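Local coordinates for protein pentalenene synthase (Streptomyces chartreusis NRRL 3882, PDB 6Q4S) that probably converts (2E,6E)-farnesyl diphosphate, with magnesium as cofactor, into the bicyclic sesquiterpene alcohol 7-epi-alpha-eudesmol, at residues His18-Trp29 with Ala63-Ser74. Sequence-based numbering, arbitrary orientation.
Sequences HLEYARARHLRW and ADDMVVLMNWFS
His26 and Asn71 make the principal polar link between the two helices: ND1 of His26 donates to OD1 of Asn71 over 2.8 Å, nearly straight. The donor lies in the carbonyl plane on a lone pair, and the acceptor stays close to the imidazole plane. Tyr45 of helix 39-47 binds NE2, so both ring nitrogens are engaged and the ring's rotation is fixed.

The Asn71 amide stacks flat over the Trp29 indole, planes 8° apart, with CG of Asn71 3.4 Å from CD2 of Trp29; the indole NE1 bonds to Glu125 of helix 118-131. Replacing Trp29 by an alanine is likely to leave one face of the Asn71 amide without its stacking partner and Glu125 without its indole donor.

Two CH-pi contacts follow. Over one His26 face sits CB of Met70, 3.6 Å from CG of His26, while CB of Ala63 lies over the face of the His18 ring, 3.8 Å from its centroid.

Knobs-into-holes packing at a -48° crossing joins the N-terminal helix of this all-helical terpene synthase fold to helix 63-79, the helix leading into the DDXXD motif. Ala22 is a knob among Ala63, Met66, Val67 and Met70, its CB 3.6 Å from CG of Met66; Val67 sits in the reciprocal hole of Tyr21, Ala22, Arg25 and His26. Extended beyond CG (chi2 179°), Met70 brings SD to 3.5 Å from Arg23 N.

Toward solvent, Tyr21 OH makes a weak 3.5 Å bond to Asp64 OD1.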
ATOM      1  N   HIS A  18     -17.637  19.018 -18.327  1.00 36.61           N
ATOM      2  CA  HIS A  18     -16.368  19.042 -19.071  1.00 34.06           C
ATOM      3  C   HIS A  18     -16.106  17.908 -19.997  1.00 35.17           C
ATOM      4  O   HIS A  18     -14.990  17.746 -20.544  1.00 35.41           O
ATOM      5  CB  HIS A  18     -15.236  19.143 -18.043  1.00 41.80           C
ATOM      6  CG  HIS A  18     -15.450  20.243 -17.079  1.00 44.13           C
ATOM      7  ND1 HIS A  18     -15.733  21.527 -17.501  1.00 51.16           N
ATOM      8  CD2 HIS A  18     -15.422  20.274 -15.728  1.00 49.66           C
ATOM      9  CE1 HIS A  18     -15.863  22.301 -16.437  1.00 57.99           C
ATOM     10  NE2 HIS A  18     -15.699  21.563 -15.348  1.00 52.48           N
ATOM     11  N   LEU A  19     -17.129  17.118 -20.271  1.00 35.72           N
ATOM     12  CA  LEU A  19     -16.902  15.936 -21.095  1.00 34.84           C
ATOM     13  C   LEU A  19     -16.224  16.226 -22.397  1.00 37.66           C
ATOM     14  O   LEU A  19     -15.190  15.605 -22.732  1.00 33.35           O
ATOM     15  CB  LEU A  19     -18.241  15.196 -21.301  1.00 36.34           C
ATOM     16  CG  LEU A  19     -18.255  14.065 -22.302  1.00 41.97           C
ATOM     17  CD1 LEU A  19     -17.248  12.967 -21.937  1.00 38.09           C
ATOM     18  CD2 LEU A  19     -19.705  13.549 -22.367  1.00 42.11           C
ATOM     19  N   GLU A  20     -16.776  17.145 -23.209  1.00 36.76           N
ATOM     20  CA  GLU A  20     -16.163  17.374 -24.542  1.00 38.11           C
ATOM     21  C   GLU A  20     -14.809  18.084 -24.463  1.00 33.68           C
ATOM     22  O   GLU A  20     -13.879  17.732 -25.196  1.00 36.19           O
ATOM     23  CB  GLU A  20     -17.139  18.072 -25.561  1.00 41.99           C
ATOM     24  CG  GLU A  20     -18.391  17.256 -25.920  1.00 48.31           C
ATOM     25  CD  GLU A  20     -18.117  15.803 -26.431  1.00 55.83           C
ATOM     26  OE1 GLU A  20     -17.072  15.528 -27.074  1.00 61.43           O
ATOM     27  OE2 GLU A  20     -18.954  14.883 -26.200  1.00 56.14           O
ATOM     28  N   TYR A  21     -14.680  19.040 -23.553  1.00 35.61           N
ATOM     29  CA  TYR A  21     -13.387  19.763 -23.386  1.00 36.53           C
ATOM     30  C   TYR A  21     -12.244  18.727 -23.070  1.00 34.03           C
ATOM     31  O   TYR A  21     -11.191  18.680 -23.727  1.00 33.46           O
ATOM     32  CB  TYR A  21     -13.535  20.769 -22.213  1.00 40.62           C
ATOM     33  CG  TYR A  21     -12.228  21.344 -21.764  1.00 45.76           C
ATOM     34  CD1 TYR A  21     -11.651  22.418 -22.439  1.00 47.40           C
ATOM     35  CD2 TYR A  21     -11.518  20.764 -20.704  1.00 46.69           C
ATOM     36  CE1 TYR A  21     -10.433  22.946 -22.021  1.00 45.20           C
ATOM     37  CE2 TYR A  21     -10.285  21.267 -20.306  1.00 51.95           C
ATOM     38  CZ  TYR A  21      -9.745  22.356 -20.987  1.00 47.16           C
ATOM     39  OH  TYR A  21      -8.535  22.850 -20.577  1.00 49.81           O
ATOM     40  N   ALA A  22     -12.513  17.888 -22.087  1.00 32.49           N
ATOM     41  CA  ALA A  22     -11.502  16.899 -21.593  1.00 30.56           C
ATOM     42  C   ALA A  22     -11.287  15.720 -22.489  1.00 32.84           C
ATOM     43  O   ALA A  22     -10.123  15.286 -22.713  1.00 33.83           O
ATOM     44  CB  ALA A  22     -11.862  16.486 -20.204  1.00 32.42           C
ATOM     45  N   ARG A  23     -12.360  15.210 -23.102  1.00 35.49           N
ATOM     46  CA  ARG A  23     -12.245  14.162 -24.138  1.00 32.67           C
ATOM     47  C   ARG A  23     -11.234  14.543 -25.182  1.00 37.68           C
ATOM     48  O   ARG A  23     -10.400  13.753 -25.575  1.00 33.55           O
ATOM     49  CB  ARG A  23     -13.613  13.871 -24.840  1.00 37.92           C
ATOM     50  CG  ARG A  23     -13.649  12.648 -25.724  1.00 39.81           C
ATOM     51  CD  ARG A  23     -14.637  12.730 -26.888  1.00 48.22           C
ATOM     52  NE  ARG A  23     -15.986  12.932 -26.406  1.00 46.27           N
ATOM     53  CZ  ARG A  23     -16.750  11.952 -25.926  1.00 50.85           C
ATOM     54  NH1 ARG A  23     -16.280  10.716 -25.810  1.00 57.53           N
ATOM     55  NH2 ARG A  23     -17.972  12.213 -25.516  1.00 49.14           N
ATOM     56  N   ALA A  24     -11.341  15.760 -25.696  1.00 36.71           N
ATOM     57  CA  ALA A  24     -10.455  16.184 -26.752  1.00 32.87           C
ATOM     58  C   ALA A  24      -8.977  16.171 -26.325  1.00 29.42           C
ATOM     59  O   ALA A  24      -8.146  15.673 -27.036  1.00 34.37           O
ATOM     60  CB  ALA A  24     -10.862  17.600 -27.253  1.00 35.03           C
ATOM     61  N   ARG A  25      -8.675  16.698 -25.170  1.00 31.62           N
ATOM     62  CA  ARG A  25      -7.287  16.632 -24.658  1.00 36.65           C
ATOM     63  C   ARG A  25      -6.820  15.191 -24.378  1.00 33.73           C
ATOM     64  O   ARG A  25      -5.642  14.819 -24.600  1.00 33.35           O
ATOM     65  CB  ARG A  25      -7.196  17.466 -23.393  1.00 38.78           C
ATOM     66  CG  ARG A  25      -7.360  18.951 -23.670  1.00 49.16           C
ATOM     67  CD  ARG A  25      -7.252  19.761 -22.408  1.00 63.88           C
ATOM     68  NE  ARG A  25      -6.541  21.019 -22.625  1.00 83.95           N
ATOM     69  CZ  ARG A  25      -7.037  22.093 -23.260  1.00 94.27           C
ATOM     70  NH1 ARG A  25      -8.276  22.092 -23.771  1.00 95.58           N
ATOM     71  NH2 ARG A  25      -6.276  23.188 -23.393  1.00 85.77           N
ATOM     72  N   HIS A  26      -7.751  14.413 -23.835  1.00 32.30           N
ATOM     73  CA  HIS A  26      -7.500  12.998 -23.436  1.00 33.16           C
ATOM     74  C   HIS A  26      -7.173  12.196 -24.655  1.00 33.18           C
ATOM     75  O   HIS A  26      -6.208  11.428 -24.672  1.00 34.55           O
ATOM     76  CB  HIS A  26      -8.710  12.358 -22.680  1.00 33.52           C
ATOM     77  CG  HIS A  26      -8.603  10.881 -22.592  1.00 35.28           C
ATOM     78  ND1 HIS A  26      -7.587  10.282 -21.883  1.00 36.91           N
ATOM     79  CD2 HIS A  26      -9.284   9.886 -23.209  1.00 33.24           C
ATOM     80  CE1 HIS A  26      -7.658   8.978 -22.052  1.00 36.93           C
ATOM     81  NE2 HIS A  26      -8.685   8.711 -22.840  1.00 35.68           N
ATOM     82  N   LEU A  27      -7.946  12.362 -25.737  1.00 34.92           N
ATOM     83  CA  LEU A  27      -7.634  11.638 -26.967  1.00 31.74           C
ATOM     84  C   LEU A  27      -6.292  11.936 -27.618  1.00 32.69           C
ATOM     85  O   LEU A  27      -5.688  11.028 -28.230  1.00 32.80           O
ATOM     86  CB  LEU A  27      -8.734  11.751 -28.032  1.00 36.00           C
ATOM     87  CG  LEU A  27     -10.079  11.180 -27.611  1.00 40.97           C
ATOM     88  CD1 LEU A  27     -11.138  11.621 -28.645  1.00 44.54           C
ATOM     89  CD2 LEU A  27      -9.972   9.675 -27.470  1.00 42.14           C
ATOM     90  N   ARG A  28      -5.856  13.183 -27.541  1.00 31.22           N
ATOM     91  CA  ARG A  28      -4.504  13.541 -27.999  1.00 32.73           C
ATOM     92  C   ARG A  28      -3.418  12.954 -27.101  1.00 31.57           C
ATOM     93  O   ARG A  28      -2.382  12.490 -27.590  1.00 31.30           O
ATOM     94  CB  ARG A  28      -4.391  15.061 -28.022  1.00 37.67           C
ATOM     95  CG  ARG A  28      -4.958  15.568 -29.375  1.00 44.00           C
ATOM     96  CD  ARG A  28      -5.624  16.902 -29.220  1.00 44.48           C
ATOM     97  NE  ARG A  28      -4.622  17.821 -28.808  1.00 45.43           N
ATOM     98  CZ  ARG A  28      -4.800  18.804 -27.959  1.00 43.18           C
ATOM     99  NH1 ARG A  28      -5.981  19.038 -27.408  1.00 49.82           N
ATOM    100  NH2 ARG A  28      -3.745  19.562 -27.668  1.00 49.36           N
ATOM    101  N   TRP A  29      -3.706  12.966 -25.803  1.00 29.92           N
ATOM    102  CA  TRP A  29      -2.795  12.375 -24.807  1.00 33.13           C
ATOM    103  C   TRP A  29      -2.546  10.883 -25.041  1.00 31.40           C
ATOM    104  O   TRP A  29      -1.404  10.435 -24.947  1.00 31.78           O
ATOM    105  CB  TRP A  29      -3.317  12.672 -23.435  1.00 33.07           C
ATOM    106  CG  TRP A  29      -2.453  12.161 -22.255  1.00 34.56           C
ATOM    107  CD1 TRP A  29      -1.479  12.867 -21.577  1.00 36.93           C
ATOM    108  CD2 TRP A  29      -2.575  10.899 -21.577  1.00 32.01           C
ATOM    109  NE1 TRP A  29      -0.980  12.101 -20.539  1.00 33.87           N
ATOM    110  CE2 TRP A  29      -1.652  10.908 -20.493  1.00 33.21           C
ATOM    111  CE3 TRP A  29      -3.378   9.779 -21.763  1.00 32.34           C
ATOM    112  CZ2 TRP A  29      -1.484   9.804 -19.631  1.00 34.60           C
ATOM    113  CZ3 TRP A  29      -3.205   8.652 -20.899  1.00 35.59           C
ATOM    114  CH2 TRP A  29      -2.260   8.688 -19.857  1.00 33.33           C
ATOM    115  N   ALA A  63     -12.072  21.147 -14.840  1.00 31.83           N
ATOM    116  CA  ALA A  63     -11.830  20.751 -16.171  1.00 34.52           C
ATOM    117  C   ALA A  63     -10.455  20.127 -16.366  1.00 35.84           C
ATOM    118  O   ALA A  63     -10.306  19.198 -17.202  1.00 37.77           O
ATOM    119  CB  ALA A  63     -12.022  21.910 -17.136  1.00 38.20           C
ATOM    120  N   ASP A  64      -9.416  20.639 -15.700  1.00 34.30           N
ATOM    121  CA  ASP A  64      -8.098  20.092 -15.960  1.00 36.59           C
ATOM    122  C   ASP A  64      -7.988  18.689 -15.273  1.00 33.67           C
ATOM    123  O   ASP A  64      -7.260  17.835 -15.741  1.00 35.49           O
ATOM    124  CB  ASP A  64      -7.000  20.994 -15.426  1.00 42.55           C
ATOM    125  CG  ASP A  64      -6.891  22.332 -16.185  1.00 54.38           C
ATOM    126  OD1 ASP A  64      -7.109  22.390 -17.428  1.00 54.34           O
ATOM    127  OD2 ASP A  64      -6.543  23.308 -15.499  1.00 62.13           O
ATOM    128  N   ASP A  65      -8.587  18.578 -14.110  1.00 32.68           N
ATOM    129  CA  ASP A  65      -8.624  17.310 -13.360  1.00 37.03           C
ATOM    130  C   ASP A  65      -9.491  16.261 -14.059  1.00 39.42           C
ATOM    131  O   ASP A  65      -9.184  15.076 -14.009  1.00 39.84           O
ATOM    132  CB  ASP A  65      -9.143  17.549 -11.969  1.00 34.13           C
ATOM    133  CG  ASP A  65      -8.149  18.303 -11.094  1.00 36.54           C
ATOM    134  OD1 ASP A  65      -6.936  18.350 -11.413  1.00 33.01           O
ATOM    135  OD2 ASP A  65      -8.543  18.720  -9.990  1.00 36.91           O
ATOM    136  N   MET A  66     -10.493  16.690 -14.809  1.00 35.79           N
ATOM    137  CA  MET A  66     -11.265  15.749 -15.616  1.00 33.16           C
ATOM    138  C   MET A  66     -10.375  15.127 -16.664  1.00 33.23           C
ATOM    139  O   MET A  66     -10.438  13.901 -16.921  1.00 30.02           O
ATOM    140  CB  MET A  66     -12.500  16.404 -16.256  1.00 33.46           C
ATOM    141  CG  MET A  66     -13.369  15.449 -17.052  1.00 36.85           C
ATOM    142  SD  MET A  66     -13.949  13.935 -16.200  1.00 40.35           S
ATOM    143  CE  MET A  66     -14.882  14.703 -14.964  1.00 35.77           C
ATOM    144  N   VAL A  67      -9.470  15.924 -17.233  1.00 30.24           N
ATOM    145  CA  VAL A  67      -8.497  15.370 -18.167  1.00 30.60           C
ATOM    146  C   VAL A  67      -7.579  14.243 -17.515  1.00 32.69           C
ATOM    147  O   VAL A  67      -7.419  13.206 -18.097  1.00 30.67           O
ATOM    148  CB  VAL A  67      -7.564  16.438 -18.789  1.00 35.21           C
ATOM    149  CG1 VAL A  67      -6.637  15.740 -19.798  1.00 33.57           C
ATOM    150  CG2 VAL A  67      -8.396  17.495 -19.550  1.00 34.73           C
ATOM    151  N   VAL A  68      -7.045  14.530 -16.342  1.00 36.64           N
ATOM    152  CA  VAL A  68      -6.183  13.609 -15.589  1.00 34.59           C
ATOM    153  C   VAL A  68      -6.995  12.335 -15.292  1.00 34.99           C
ATOM    154  O   VAL A  68      -6.500  11.229 -15.488  1.00 34.37           O
ATOM    155  CB  VAL A  68      -5.733  14.291 -14.293  1.00 37.42           C
ATOM    156  CG1 VAL A  68      -5.051  13.298 -13.316  1.00 39.93           C
ATOM    157  CG2 VAL A  68      -4.776  15.417 -14.616  1.00 40.23           C
ATOM    158  N   LEU A  69      -8.254  12.500 -14.885  1.00 32.15           N
ATOM    159  CA  LEU A  69      -9.128  11.344 -14.616  1.00 29.57           C
ATOM    160  C   LEU A  69      -9.400  10.465 -15.828  1.00 34.22           C
ATOM    161  O   LEU A  69      -9.318   9.237 -15.727  1.00 31.67           O
ATOM    162  CB  LEU A  69     -10.373  11.734 -13.850  1.00 30.51           C
ATOM    163  CG  LEU A  69     -10.141  12.243 -12.437  1.00 31.68           C
ATOM    164  CD1 LEU A  69     -11.282  13.151 -12.024  1.00 35.12           C
ATOM    165  CD2 LEU A  69      -9.867  11.166 -11.362  1.00 36.70           C
ATOM    166  N   MET A  70      -9.662  11.053 -16.989  1.00 27.24           N
ATOM    167  CA  MET A  70      -9.815  10.297 -18.190  1.00 30.51           C
ATOM    168  C   MET A  70      -8.518   9.604 -18.565  1.00 31.75           C
ATOM    169  O   MET A  70      -8.520   8.456 -19.034  1.00 32.11           O
ATOM    170  CB  MET A  70     -10.258  11.142 -19.366  1.00 26.39           C
ATOM    171  CG  MET A  70     -11.623  11.817 -19.119  1.00 30.43           C
ATOM    172  SD  MET A  70     -12.055  12.822 -20.562  1.00 32.64           S
ATOM    173  CE  MET A  70     -13.756  13.145 -20.059  1.00 31.61           C
ATOM    174  N   ASN A  71      -7.398  10.313 -18.403  1.00 31.14           N
ATOM    175  CA  ASN A  71      -6.152   9.711 -18.748  1.00 31.48           C
ATOM    176  C   ASN A  71      -5.951   8.392 -17.862  1.00 29.71           C
ATOM    177  O   ASN A  71      -5.603   7.314 -18.371  1.00 31.01           O
ATOM    178  CB  ASN A  71      -4.994  10.721 -18.564  1.00 30.19           C
ATOM    179  CG  ASN A  71      -5.056  11.893 -19.541  1.00 28.37           C
ATOM    180  OD1 ASN A  71      -5.706  11.839 -20.595  1.00 27.23           O
ATOM    181  ND2 ASN A  71      -4.245  12.901 -19.249  1.00 28.48           N
ATOM    182  N   TRP A  72      -6.095   8.554 -16.583  1.00 31.56           N
ATOM    183  CA  TRP A  72      -6.060   7.429 -15.643  1.00 37.72           C
ATOM    184  C   TRP A  72      -6.997   6.277 -15.996  1.00 38.39           C
ATOM    185  O   TRP A  72      -6.556   5.148 -16.160  1.00 35.62           O
ATOM    186  CB  TRP A  72      -6.433   7.927 -14.313  1.00 37.71           C
ATOM    187  CG  TRP A  72      -6.379   6.938 -13.247  1.00 34.47           C
ATOM    188  CD1 TRP A  72      -5.431   5.992 -13.030  1.00 40.20           C
ATOM    189  CD2 TRP A  72      -7.318   6.810 -12.232  1.00 36.25           C
ATOM    190  NE1 TRP A  72      -5.722   5.269 -11.902  1.00 34.10           N
ATOM    191  CE2 TRP A  72      -6.898   5.736 -11.399  1.00 36.13           C
ATOM    192  CE3 TRP A  72      -8.509   7.466 -11.943  1.00 34.76           C
ATOM    193  CZ2 TRP A  72      -7.587   5.391 -10.246  1.00 38.33           C
ATOM    194  CZ3 TRP A  72      -9.200   7.106 -10.851  1.00 35.22           C
ATOM    195  CH2 TRP A  72      -8.749   6.074 -10.000  1.00 40.05           C
ATOM    196  N   PHE A  73      -8.272   6.600 -16.182  1.00 38.34           N
ATOM    197  CA  PHE A  73      -9.234   5.664 -16.696  1.00 46.31           C
ATOM    198  C   PHE A  73      -8.689   4.843 -17.861  1.00 43.35           C
ATOM    199  O   PHE A  73      -8.903   3.657 -17.907  1.00 39.77           O
ATOM    200  CB  PHE A  73     -10.485   6.378 -17.202  1.00 46.16           C
ATOM    201  CG  PHE A  73     -11.722   6.079 -16.456  1.00 44.82           C
ATOM    202  CD1 PHE A  73     -12.564   5.092 -16.891  1.00 49.89           C
ATOM    203  CD2 PHE A  73     -12.119   6.860 -15.383  1.00 53.18           C
ATOM    204  CE1 PHE A  73     -13.746   4.832 -16.234  1.00 48.00           C
ATOM    205  CE2 PHE A  73     -13.341   6.644 -14.744  1.00 43.58           C
ATOM    206  CZ  PHE A  73     -14.130   5.621 -15.150  1.00 44.97           C
ATOM    207  N   SER A  74      -8.047   5.481 -18.832  1.00 35.42           N
ATOM    208  CA  SER A  74      -7.583   4.773 -19.957  1.00 39.29           C
ATOM    209  C   SER A  74      -6.504   3.714 -19.618  1.00 41.29           C
ATOM    210  O   SER A  74      -6.396   2.737 -20.373  1.00 39.03           O
ATOM    211  CB  SER A  74      -7.054   5.710 -21.076  1.00 42.43           C
ATOM    212  OG  SER A  74      -5.829   6.327 -20.742  1.00 40.56           O
TER